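Long-range contacts in 3-oxoacyl-[acyl-carrier-protein] synthase, mitochondrial (Arabidopsis thaliana, PDB 2IX4), which condenses malonyl-ACP with acyl chains in mitochondrial fatty acid synthesis, lengthening saturated chains of four to at least sixteen carbons by two carbons: residues E114-S119 with V200-G205; V3-L8 with I255-Y260; L35-L40 with Y52-L57. All coordinates share one frame; numbering follows the deposited sequence.

Interaction 1: residues E114-S119 with V200-G205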
ATOM      1  N   GLU A 114       2.016  21.796   7.423  1.00 20.07           N
ATOM      2  CA  GLU A 114       0.691  21.176   7.434  1.00 19.89           C
ATOM      3  C   GLU A 114       0.124  20.979   6.031  1.00 19.71           C
ATOM      4  O   GLU A 114      -0.742  20.123   5.822  1.00 19.91           O
ATOM      5  CB  GLU A 114      -0.279  22.014   8.271  1.00 19.93           C
ATOM      6  CG  GLU A 114      -0.064  21.910   9.774  1.00 20.01           C
ATOM      7  CD  GLU A 114      -0.917  22.891  10.564  1.00 21.09           C
ATOM      8  OE1 GLU A 114      -1.905  23.426  10.013  1.00 21.44           O
ATOM      9  OE2 GLU A 114      -0.595  23.130  11.745  1.00 21.45           O
ATOM     10  N   ARG A 115       0.611  21.769   5.076  1.00 19.45           N
ATOM     11  CA  ARG A 115       0.179  21.655   3.679  1.00 19.41           C
ATOM     12  C   ARG A 115       1.091  20.758   2.834  1.00 19.27           C
ATOM     13  O   ARG A 115       0.888  20.621   1.626  1.00 19.41           O
ATOM     14  CB  ARG A 115       0.025  23.043   3.038  1.00 19.43           C
ATOM     15  CG  ARG A 115      -1.183  23.840   3.542  1.00 19.79           C
ATOM     16  CD  ARG A 115      -2.506  23.109   3.273  1.00 21.23           C
ATOM     17  NE  ARG A 115      -2.884  23.127   1.861  1.00 22.05           N
ATOM     18  CZ  ARG A 115      -3.882  22.421   1.333  1.00 22.57           C
ATOM     19  NH1 ARG A 115      -4.612  21.616   2.092  1.00 23.11           N
ATOM     20  NH2 ARG A 115      -4.149  22.515   0.037  1.00 23.04           N
ATOM     21  N   THR A 116       2.082  20.147   3.482  1.00 19.01           N
ATOM     22  CA  THR A 116       3.006  19.218   2.826  1.00 18.75           C
ATOM     23  C   THR A 116       2.774  17.788   3.305  1.00 18.90           C
ATOM     24  O   THR A 116       2.834  17.510   4.499  1.00 18.92           O
ATOM     25  CB  THR A 116       4.477  19.604   3.093  1.00 18.71           C
ATOM     26  OG1 THR A 116       4.676  20.985   2.765  1.00 18.20           O
ATOM     27  CG2 THR A 116       5.434  18.736   2.264  1.00 17.95           C
ATOM     28  N   GLY A 117       2.517  16.883   2.366  1.00 19.24           N
ATOM     29  CA  GLY A 117       2.337  15.473   2.692  1.00 19.38           C
ATOM     30  C   GLY A 117       3.411  14.572   2.106  1.00 19.70           C
ATOM     31  O   GLY A 117       4.340  15.033   1.430  1.00 19.84           O
ATOM     32  N   VAL A 118       3.282  13.275   2.372  1.00 19.79           N
ATOM     33  CA  VAL A 118       4.248  12.279   1.909  1.00 19.70           C
ATOM     34  C   VAL A 118       3.503  11.046   1.407  1.00 20.08           C
ATOM     35  O   VAL A 118       2.581  10.563   2.067  1.00 20.24           O
ATOM     36  CB  VAL A 118       5.235  11.871   3.034  1.00 19.57           C
ATOM     37  CG1 VAL A 118       6.354  10.990   2.485  1.00 19.22           C
ATOM     38  CG2 VAL A 118       5.836  13.104   3.714  1.00 19.30           C
ATOM     39  N   SER A 119       3.903  10.557   0.232  1.00 20.63           N
ATOM     40  CA  SER A 119       3.365   9.321  -0.341  1.00 21.02           C
ATOM     41  C   SER A 119       4.485   8.498  -0.984  1.00 21.48           C
ATOM     42  O   SER A 119       4.707   8.561  -2.197  1.00 21.56           O
ATOM     43  CB  SER A 119       2.258   9.618  -1.356  1.00 20.94           C
ATOM     44  OG  SER A 119       1.625   8.416  -1.782  1.00 21.32           O
ATOM     45  N   VAL A 200       1.915  20.516  -1.462  1.00 19.94           N
ATOM     46  CA  VAL A 200       3.193  19.871  -1.770  1.00 19.68           C
ATOM     47  C   VAL A 200       3.126  18.414  -1.330  1.00 19.78           C
ATOM     48  O   VAL A 200       2.665  18.119  -0.232  1.00 19.76           O
ATOM     49  CB  VAL A 200       4.386  20.547  -1.028  1.00 19.61           C
ATOM     50  CG1 VAL A 200       5.710  19.887  -1.410  1.00 19.33           C
ATOM     51  CG2 VAL A 200       4.443  22.047  -1.304  1.00 19.35           C
ATOM     52  N   MET A 201       3.582  17.507  -2.189  1.00 19.99           N
ATOM     53  CA  MET A 201       3.684  16.097  -1.834  1.00 20.26           C
ATOM     54  C   MET A 201       5.066  15.550  -2.172  1.00 20.65           C
ATOM     55  O   MET A 201       5.561  15.724  -3.290  1.00 20.99           O
ATOM     56  CB  MET A 201       2.608  15.260  -2.542  1.00 20.16           C
ATOM     57  CG  MET A 201       1.176  15.483  -2.051  1.00 19.71           C
ATOM     58  SD  MET A 201       0.815  14.907  -0.377  1.00 19.81           S
ATOM     59  CE  MET A 201       0.937  13.119  -0.569  1.00 18.14           C
ATOM     60  N   VAL A 202       5.676  14.891  -1.191  1.00 20.80           N
ATOM     61  CA  VAL A 202       6.922  14.167  -1.376  1.00 20.94           C
ATOM     62  C   VAL A 202       6.542  12.721  -1.682  1.00 21.22           C
ATOM     63  O   VAL A 202       6.083  11.996  -0.799  1.00 21.53           O
ATOM     64  CB  VAL A 202       7.803  14.252  -0.109  1.00 20.97           C
ATOM     65  CG1 VAL A 202       9.173  13.644  -0.365  1.00 20.79           C
ATOM     66  CG2 VAL A 202       7.942  15.704   0.350  1.00 20.98           C
ATOM     67  N   ALA A 203       6.715  12.312  -2.938  1.00 21.25           N
ATOM     68  CA  ALA A 203       6.150  11.049  -3.418  1.00 21.40           C
ATOM     69  C   ALA A 203       7.137  10.189  -4.197  1.00 21.46           C
ATOM     70  O   ALA A 203       8.056  10.704  -4.838  1.00 21.62           O
ATOM     71  CB  ALA A 203       4.904  11.320  -4.268  1.00 21.08           C
ATOM     72  N   GLY A 204       6.936   8.874  -4.144  1.00 21.35           N
ATOM     73  CA  GLY A 204       7.777   7.953  -4.892  1.00 21.30           C
ATOM     74  C   GLY A 204       7.703   6.514  -4.426  1.00 21.66           C
ATOM     75  O   GLY A 204       6.661   6.037  -3.974  1.00 21.34           O
ATOM     76  N   GLY A 205       8.829   5.822  -4.540  1.00 21.79           N
ATOM     77  CA  GLY A 205       8.889   4.401  -4.243  1.00 22.20           C
ATOM     78  C   GLY A 205      10.241   4.003  -3.698  1.00 22.41           C
ATOM     79  O   GLY A 205      11.246   4.677  -3.938  1.00 22.47           O
TER
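Met201 CG lies anti to the carbonyl carbon and beside the backbone N (chi1 -70°), and bends at chi2 and chi3 (both -68°) lean the thioether across onto Gly117 of the neighbouring strand. Met201 SD rests 3.5 Å from Gly117 CA, where the glycine has no side chain of its own. Met201 CE then reaches Ser119 CB at 3.8 Å. Beyond that methyl, Ser119 OG bonds to His173 and Ser185. On the other face of the sheet, Thr116 and Val200 lie side by side and point the same way. Thr116 CG2 is 3.9 Å from Val200 CG1, while its OG1 is bound by Glu112 and Trp105. This is a parallel strand pair within the thiolase fold. Gly117 N bonds to Val200 O (2.9 Å), Val202 N to Gly117 O (2.9 Å) and Ser119 N to Val202 O (2.8 Å). Val200 N to Arg115 O and Gly204 N to Ser119 O continue the pattern at the two ends. Helix 181-195 covers the Met201 and Ala203 face, with Ala189, Met192 and Ile193 against Met201. Val118, on the face with Thr116, packs on Ser159, Val162 and Ser163 of helix 157-166.

Interaction 2: residues V3-L8 with I255-Y260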
ATOM      1  N   VAL A   3      -0.341  20.303 -11.380  1.00 21.84           N
ATOM      2  CA  VAL A   3       0.698  19.724 -10.529  1.00 21.47           C
ATOM      3  C   VAL A   3       2.029  19.681 -11.274  1.00 21.40           C
ATOM      4  O   VAL A   3       2.121  19.123 -12.370  1.00 21.37           O
ATOM      5  CB  VAL A   3       0.304  18.303 -10.037  1.00 21.56           C
ATOM      6  CG1 VAL A   3       1.372  17.729  -9.111  1.00 20.67           C
ATOM      7  CG2 VAL A   3      -1.055  18.337  -9.330  1.00 21.22           C
ATOM      8  N   VAL A   4       3.051  20.285 -10.676  1.00 21.25           N
ATOM      9  CA  VAL A   4       4.380  20.325 -11.281  1.00 21.28           C
ATOM     10  C   VAL A   4       5.436  19.650 -10.400  1.00 21.20           C
ATOM     11  O   VAL A   4       5.217  19.428  -9.207  1.00 21.32           O
ATOM     12  CB  VAL A   4       4.831  21.773 -11.648  1.00 21.27           C
ATOM     13  CG1 VAL A   4       3.910  22.383 -12.693  1.00 21.32           C
ATOM     14  CG2 VAL A   4       4.934  22.661 -10.410  1.00 21.17           C
ATOM     15  N   VAL A   5       6.573  19.328 -11.006  1.00 20.93           N
ATOM     16  CA  VAL A   5       7.674  18.672 -10.315  1.00 20.55           C
ATOM     17  C   VAL A   5       8.759  19.708 -10.058  1.00 20.39           C
ATOM     18  O   VAL A   5       9.248  20.343 -10.995  1.00 20.35           O
ATOM     19  CB  VAL A   5       8.244  17.503 -11.150  1.00 20.50           C
ATOM     20  CG1 VAL A   5       9.377  16.812 -10.403  1.00 20.38           C
ATOM     21  CG2 VAL A   5       7.145  16.501 -11.493  1.00 20.59           C
ATOM     22  N   THR A   6       9.129  19.878  -8.789  1.00 20.14           N
ATOM     23  CA  THR A   6      10.093  20.908  -8.397  1.00 19.86           C
ATOM     24  C   THR A   6      11.358  20.351  -7.742  1.00 19.74           C
ATOM     25  O   THR A   6      12.297  21.097  -7.470  1.00 19.54           O
ATOM     26  CB  THR A   6       9.451  21.964  -7.459  1.00 19.91           C
ATOM     27  OG1 THR A   6       8.804  21.311  -6.361  1.00 19.90           O
ATOM     28  CG2 THR A   6       8.436  22.809  -8.209  1.00 20.19           C
ATOM     29  N   GLY A   7      11.386  19.044  -7.496  1.00 19.64           N
ATOM     30  CA  GLY A   7      12.550  18.408  -6.885  1.00 19.41           C
ATOM     31  C   GLY A   7      12.672  16.949  -7.264  1.00 19.49           C
ATOM     32  O   GLY A   7      11.671  16.240  -7.330  1.00 19.20           O
ATOM     33  N   LEU A   8      13.905  16.512  -7.518  1.00 19.65           N
ATOM     34  CA  LEU A   8      14.186  15.118  -7.864  1.00 19.72           C
ATOM     35  C   LEU A   8      15.224  14.527  -6.912  1.00 20.05           C
ATOM     36  O   LEU A   8      16.188  15.199  -6.533  1.00 19.75           O
ATOM     37  CB  LEU A   8      14.683  15.004  -9.312  1.00 19.74           C
ATOM     38  CG  LEU A   8      13.862  15.569 -10.481  1.00 19.29           C
ATOM     39  CD1 LEU A   8      14.646  15.451 -11.776  1.00 18.97           C
ATOM     40  CD2 LEU A   8      12.520  14.879 -10.626  1.00 18.97           C
ATOM     41  N   ILE A 255      10.205  12.243  -5.736  1.00 20.29           N
ATOM     42  CA  ILE A 255      10.032  13.570  -6.327  1.00 20.33           C
ATOM     43  C   ILE A 255       9.226  14.489  -5.419  1.00 20.28           C
ATOM     44  O   ILE A 255       8.458  14.025  -4.569  1.00 20.13           O
ATOM     45  CB  ILE A 255       9.367  13.517  -7.736  1.00 20.17           C
ATOM     46  CG1 ILE A 255       7.956  12.922  -7.665  1.00 20.58           C
ATOM     47  CG2 ILE A 255      10.246  12.745  -8.707  1.00 20.17           C
ATOM     48  CD1 ILE A 255       7.211  12.919  -8.991  1.00 19.67           C
ATOM     49  N   VAL A 256       9.421  15.793  -5.597  1.00 20.39           N
ATOM     50  CA  VAL A 256       8.579  16.787  -4.951  1.00 20.42           C
ATOM     51  C   VAL A 256       7.555  17.260  -5.976  1.00 20.82           C
ATOM     52  O   VAL A 256       7.906  17.861  -6.994  1.00 20.96           O
ATOM     53  CB  VAL A 256       9.390  17.980  -4.391  1.00 20.47           C
ATOM     54  CG1 VAL A 256       8.460  19.040  -3.810  1.00 20.17           C
ATOM     55  CG2 VAL A 256      10.371  17.505  -3.329  1.00 20.30           C
ATOM     56  N   LEU A 257       6.294  16.939  -5.713  1.00 20.89           N
ATOM     57  CA  LEU A 257       5.181  17.436  -6.497  1.00 21.19           C
ATOM     58  C   LEU A 257       4.596  18.638  -5.777  1.00 21.41           C
ATOM     59  O   LEU A 257       4.536  18.656  -4.546  1.00 21.49           O
ATOM     60  CB  LEU A 257       4.108  16.360  -6.628  1.00 21.03           C
ATOM     61  CG  LEU A 257       4.422  15.090  -7.417  1.00 21.36           C
ATOM     62  CD1 LEU A 257       3.472  13.986  -7.002  1.00 21.50           C
ATOM     63  CD2 LEU A 257       4.337  15.352  -8.921  1.00 21.44           C
ATOM     64  N   GLU A 258       4.185  19.651  -6.533  1.00 21.80           N
ATOM     65  CA  GLU A 258       3.467  20.772  -5.939  1.00 22.19           C
ATOM     66  C   GLU A 258       2.552  21.499  -6.907  1.00 22.24           C
ATOM     67  O   GLU A 258       2.762  21.482  -8.121  1.00 22.21           O
ATOM     68  CB  GLU A 258       4.406  21.742  -5.195  1.00 22.51           C
ATOM     69  CG  GLU A 258       5.316  22.595  -6.028  1.00 23.32           C
ATOM     70  CD  GLU A 258       6.207  23.488  -5.165  1.00 24.64           C
ATOM     71  OE1 GLU A 258       5.720  24.500  -4.612  1.00 25.82           O
ATOM     72  OE2 GLU A 258       7.409  23.181  -5.042  1.00 25.25           O
ATOM     73  N   GLU A 259       1.523  22.122  -6.344  1.00 22.33           N
ATOM     74  CA  GLU A 259       0.561  22.894  -7.109  1.00 22.64           C
ATOM     75  C   GLU A 259       1.270  24.045  -7.829  1.00 22.72           C
ATOM     76  O   GLU A 259       2.129  24.717  -7.254  1.00 22.51           O
ATOM     77  CB  GLU A 259      -0.570  23.384  -6.195  1.00 22.58           C
ATOM     78  CG  GLU A 259      -1.770  23.975  -6.921  1.00 22.82           C
ATOM     79  CD  GLU A 259      -1.587  25.448  -7.228  1.00 23.34           C
ATOM     80  OE1 GLU A 259      -0.958  26.150  -6.407  1.00 23.57           O
ATOM     81  OE2 GLU A 259      -2.064  25.900  -8.291  1.00 23.72           O
ATOM     82  N   TYR A 260       0.900  24.242  -9.092  1.00 22.94           N
ATOM     83  CA  TYR A 260       1.587  25.152 -10.010  1.00 23.38           C
ATOM     84  C   TYR A 260       1.684  26.600  -9.510  1.00 23.57           C
ATOM     85  O   TYR A 260       2.763  27.204  -9.551  1.00 23.42           O
ATOM     86  CB  TYR A 260       0.925  25.065 -11.395  1.00 23.65           C
ATOM     87  CG  TYR A 260       1.580  25.862 -12.510  1.00 24.11           C
ATOM     88  CD1 TYR A 260       2.968  25.991 -12.595  1.00 24.45           C
ATOM     89  CD2 TYR A 260       0.801  26.457 -13.502  1.00 24.51           C
ATOM     90  CE1 TYR A 260       3.560  26.715 -13.623  1.00 24.64           C
ATOM     91  CE2 TYR A 260       1.383  27.183 -14.536  1.00 24.95           C
ATOM     92  CZ  TYR A 260       2.760  27.306 -14.589  1.00 24.92           C
ATOM     93  OH  TYR A 260       3.339  28.020 -15.611  1.00 25.45           O
TER
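The Tyr260 ring meets Val4 obliquely, with Val4 CG1 3.7 Å from its CD1. Lys264 makes a cation-pi contact with the same ring. The other flat group is the Glu258 carboxylate; the Thr6 and Glu258 side chains cross at about a right angle. With its hydroxyl between its own N and carbonyl carbon (chi1 52°), Thr6 OG1 donates to Glu258 OE2 (2.7 Å), on the lone pair turned away from the other oxygen. OE2 also forms a salt bridge with Arg266, and OE1 bonds to His262. The residue is buried, and the Arg266 charge with the donated hydroxyl bond would probably favour the carboxylate form. The strands are antiparallel. Val4 and Glu258 form a hydrogen-bonded pair, Val4 N to Glu258 O 2.8 Å and Glu258 N to Val4 O 2.9 Å. A beta bulge follows: Thr6 N bonds to Val256 O (3.0 Å), but Val256 N bonds to Gly7 O (2.9 Å). On the opposite face from Val4, Val3 CG1 touches Leu257 CD2 at 3.8 Å. Helices 181-195 and 364-378 cover this second face. Strand 3-12 pairs on with strand 272-281, strand 251-259 pairs on with strand 200-207, and helix 260-265 begins just past Glu259.

Interaction 3: residues L35-L40 with Y52-L57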
ATOM      1  N   LEU A  35      25.936 -12.360  -7.622  1.00 23.64           N
ATOM      2  CA  LEU A  35      25.658 -12.511  -6.195  1.00 23.86           C
ATOM      3  C   LEU A  35      26.834 -13.121  -5.443  1.00 23.99           C
ATOM      4  O   LEU A  35      27.561 -13.953  -5.982  1.00 24.14           O
ATOM      5  CB  LEU A  35      24.430 -13.399  -5.972  1.00 23.99           C
ATOM      6  CG  LEU A  35      22.996 -12.869  -6.043  1.00 24.20           C
ATOM      7  CD1 LEU A  35      22.052 -13.958  -5.569  1.00 23.76           C
ATOM      8  CD2 LEU A  35      22.798 -11.611  -5.212  1.00 24.35           C
ATOM      9  N   THR A  36      27.008 -12.698  -4.192  1.00 24.19           N
ATOM     10  CA  THR A  36      27.946 -13.330  -3.264  1.00 24.47           C
ATOM     11  C   THR A  36      27.168 -13.800  -2.032  1.00 24.50           C
ATOM     12  O   THR A  36      25.960 -13.566  -1.937  1.00 24.53           O
ATOM     13  CB  THR A  36      29.064 -12.365  -2.816  1.00 24.52           C
ATOM     14  OG1 THR A  36      28.502 -11.327  -2.008  1.00 24.82           O
ATOM     15  CG2 THR A  36      29.775 -11.748  -4.014  1.00 24.94           C
ATOM     16  N   LEU A  37      27.856 -14.453  -1.094  1.00 24.58           N
ATOM     17  CA  LEU A  37      27.233 -14.908   0.155  1.00 24.50           C
ATOM     18  C   LEU A  37      26.715 -13.751   1.017  1.00 24.47           C
ATOM     19  O   LEU A  37      25.674 -13.876   1.663  1.00 24.30           O
ATOM     20  CB  LEU A  37      28.197 -15.780   0.971  1.00 24.52           C
ATOM     21  CG  LEU A  37      28.570 -17.167   0.439  1.00 24.52           C
ATOM     22  CD1 LEU A  37      29.534 -17.849   1.394  1.00 24.64           C
ATOM     23  CD2 LEU A  37      27.340 -18.036   0.216  1.00 24.26           C
ATOM     24  N   ASP A  38      27.447 -12.637   1.015  1.00 24.48           N
ATOM     25  CA  ASP A  38      27.069 -11.439   1.771  1.00 24.79           C
ATOM     26  C   ASP A  38      25.738 -10.850   1.310  1.00 24.57           C
ATOM     27  O   ASP A  38      25.012 -10.234   2.097  1.00 24.72           O
ATOM     28  CB  ASP A  38      28.163 -10.370   1.674  1.00 25.12           C
ATOM     29  CG  ASP A  38      29.408 -10.724   2.474  1.00 26.38           C
ATOM     30  OD1 ASP A  38      30.521 -10.348   2.043  1.00 27.73           O
ATOM     31  OD2 ASP A  38      29.285 -11.371   3.534  1.00 28.47           O
ATOM     32  N   ASP A  39      25.422 -11.051   0.034  1.00 24.20           N
ATOM     33  CA  ASP A  39      24.214 -10.496  -0.575  1.00 24.00           C
ATOM     34  C   ASP A  39      22.925 -11.190  -0.119  1.00 23.82           C
ATOM     35  O   ASP A  39      21.828 -10.674  -0.343  1.00 24.02           O
ATOM     36  CB  ASP A  39      24.332 -10.535  -2.102  1.00 23.94           C
ATOM     37  CG  ASP A  39      25.537  -9.757  -2.617  1.00 24.12           C
ATOM     38  OD1 ASP A  39      25.915  -8.739  -1.994  1.00 23.97           O
ATOM     39  OD2 ASP A  39      26.102 -10.160  -3.654  1.00 24.05           O
ATOM     40  N   LEU A  40      23.063 -12.347   0.525  1.00 23.53           N
ATOM     41  CA  LEU A  40      21.919 -13.115   1.025  1.00 23.31           C
ATOM     42  C   LEU A  40      21.238 -12.445   2.218  1.00 23.20           C
ATOM     43  O   LEU A  40      20.085 -12.756   2.535  1.00 23.02           O
ATOM     44  CB  LEU A  40      22.354 -14.531   1.424  1.00 23.38           C
ATOM     45  CG  LEU A  40      22.999 -15.456   0.388  1.00 23.61           C
ATOM     46  CD1 LEU A  40      23.670 -16.630   1.086  1.00 24.31           C
ATOM     47  CD2 LEU A  40      21.987 -15.952  -0.626  1.00 23.95           C
ATOM     48  N   TYR A  52      24.778 -23.447   1.505  1.00 18.31           N
ATOM     49  CA  TYR A  52      23.655 -24.234   0.997  1.00 18.23           C
ATOM     50  C   TYR A  52      22.616 -23.353   0.310  1.00 18.00           C
ATOM     51  O   TYR A  52      22.148 -23.677  -0.784  1.00 18.11           O
ATOM     52  CB  TYR A  52      22.975 -25.051   2.107  1.00 18.35           C
ATOM     53  CG  TYR A  52      21.548 -25.428   1.745  1.00 18.66           C
ATOM     54  CD1 TYR A  52      21.274 -26.579   1.006  1.00 18.86           C
ATOM     55  CD2 TYR A  52      20.475 -24.609   2.113  1.00 19.35           C
ATOM     56  CE1 TYR A  52      19.967 -26.912   0.656  1.00 19.07           C
ATOM     57  CE2 TYR A  52      19.171 -24.926   1.759  1.00 19.51           C
ATOM     58  CZ  TYR A  52      18.924 -26.079   1.039  1.00 19.44           C
ATOM     59  OH  TYR A  52      17.631 -26.390   0.700  1.00 19.60           O
ATOM     60  N   THR A  53      22.250 -22.252   0.965  1.00 17.55           N
ATOM     61  CA  THR A  53      21.192 -21.376   0.474  1.00 17.24           C
ATOM     62  C   THR A  53      21.563 -20.753  -0.870  1.00 17.21           C
ATOM     63  O   THR A  53      20.748 -20.747  -1.797  1.00 16.94           O
ATOM     64  CB  THR A  53      20.825 -20.279   1.507  1.00 17.20           C
ATOM     65  OG1 THR A  53      20.439 -20.898   2.740  1.00 16.79           O
ATOM     66  CG2 THR A  53      19.673 -19.421   1.004  1.00 17.23           C
ATOM     67  N   PHE A  54      22.793 -20.244  -0.967  1.00 17.07           N
ATOM     68  CA  PHE A  54      23.312 -19.669  -2.212  1.00 17.16           C
ATOM     69  C   PHE A  54      23.154 -20.626  -3.396  1.00 17.06           C
ATOM     70  O   PHE A  54      22.718 -20.226  -4.476  1.00 16.92           O
ATOM     71  CB  PHE A  54      24.785 -19.275  -2.049  1.00 17.14           C
ATOM     72  CG  PHE A  54      25.333 -18.483  -3.206  1.00 17.71           C
ATOM     73  CD1 PHE A  54      25.142 -17.106  -3.276  1.00 17.51           C
ATOM     74  CD2 PHE A  54      26.039 -19.114  -4.230  1.00 17.61           C
ATOM     75  CE1 PHE A  54      25.644 -16.368  -4.348  1.00 17.71           C
ATOM     76  CE2 PHE A  54      26.544 -18.383  -5.307  1.00 17.64           C
ATOM     77  CZ  PHE A  54      26.348 -17.007  -5.363  1.00 17.57           C
ATOM     78  N   ASP A  55      23.504 -21.888  -3.173  1.00 17.20           N
ATOM     79  CA  ASP A  55      23.415 -22.926  -4.193  1.00 17.40           C
ATOM     80  C   ASP A  55      21.991 -23.206  -4.669  1.00 17.50           C
ATOM     81  O   ASP A  55      21.802 -23.745  -5.758  1.00 17.52           O
ATOM     82  CB  ASP A  55      24.067 -24.213  -3.687  1.00 17.48           C
ATOM     83  CG  ASP A  55      25.586 -24.180  -3.780  1.00 18.13           C
ATOM     84  OD1 ASP A  55      26.153 -23.166  -4.245  1.00 18.88           O
ATOM     85  OD2 ASP A  55      26.218 -25.183  -3.391  1.00 19.16           O
ATOM     86  N   GLN A  56      20.993 -22.825  -3.872  1.00 17.69           N
ATOM     87  CA  GLN A  56      19.590 -23.070  -4.237  1.00 17.95           C
ATOM     88  C   GLN A  56      19.014 -21.981  -5.132  1.00 18.30           C
ATOM     89  O   GLN A  56      17.896 -22.109  -5.635  1.00 18.27           O
ATOM     90  CB  GLN A  56      18.710 -23.247  -2.992  1.00 17.93           C
ATOM     91  CG  GLN A  56      19.202 -24.290  -1.990  1.00 17.42           C
ATOM     92  CD  GLN A  56      19.784 -25.529  -2.644  1.00 17.41           C
ATOM     93  OE1 GLN A  56      19.082 -26.274  -3.336  1.00 16.72           O
ATOM     94  NE2 GLN A  56      21.074 -25.763  -2.414  1.00 16.52           N
ATOM     95  N   LEU A  57      19.786 -20.916  -5.333  1.00 18.46           N
ATOM     96  CA  LEU A  57      19.342 -19.771  -6.114  1.00 18.93           C
ATOM     97  C   LEU A  57      19.642 -19.938  -7.603  1.00 19.15           C
ATOM     98  O   LEU A  57      20.803 -19.982  -8.017  1.00 19.23           O
ATOM     99  CB  LEU A  57      19.977 -18.483  -5.579  1.00 18.96           C
ATOM    100  CG  LEU A  57      19.826 -18.162  -4.089  1.00 19.23           C
ATOM    101  CD1 LEU A  57      20.541 -16.857  -3.772  1.00 19.96           C
ATOM    102  CD2 LEU A  57      18.361 -18.094  -3.660  1.00 19.38           C
TER
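Phe54 reaches across from the last turn of helix 47-55 to the turn formed by 35-40. Its CB sits 3.6 Å from Leu37 CD2, and Leu40 CD1 lies a little farther off. CG is anti to the backbone N (chi1 -171°), which sends the ring out from the helix toward the loop backbone. Leu37 CD2 is also 4.0 Å from Phe54 CG, in an oblique position. Next along the ring, Phe54 CD1 comes within 3.9 Å of Thr36 O. Phe54 CE1 meets Leu35 CB at 3.6 Å. Phe54 CZ, at the tip, is 3.3 Å from Leu35 O, which lies at the ring edge near its plane. An aromatic edge there faces a carbonyl oxygen, a weakly favourable electrostatic fit.

Leu40 CD2 is also near the ring plane, at an edge. That methyl continues to Leu57 CD1 at 3.6 Å. Leu57 CD1 in turn touches Leu35 CD1 at 3.7 Å, so it links both ends of the loop segment. No hydrogen bond crosses between the two segments. Each is held in shape by its own bonds. Thr36 N bonds to Asp39 OD2 from above the carboxylate plane, and Asp39 has a salt bridge to Arg33. Gln56 NE2 bonds back to Tyr52 O, and Gln56 CG lies over one face of the Tyr52 ring, toward its rim.

Helix 212-220 lies against Leu40 and Leu57. On the far side of the helix, Tyr52 OH bonds to Leu142 N of the second subunit. The arrangement is that of the last turn of a helix packed back on the loop that led to it. Together they form the connection between strands 32-34 and 61-63, a small antiparallel pair separate from the large sheet of the thiolase fold.

Overall arrangement
Interactions 1 and 2 are buried and belong to one large sheet. Their centres are 10 Å apart. Strands 200-207 and 251-259 are neighbours, joined where Met201 N meets Leu257 O, so four strands run side by side. Helix 181-195 packs on one face of both. Interaction 1 is parallel and interaction 2 antiparallel. Only the latter adds a side-chain hydrogen bond across its segments, between Thr6 and Glu258. Interaction 3 is partly buried and lies on the opposite side of the chain's centre, about 37 and 41 Å from the other two between centres. It joins no strands and relies on leucine and phenylalanine contacts, and, like the Glu114 end of interaction 1, it reaches the second subunit.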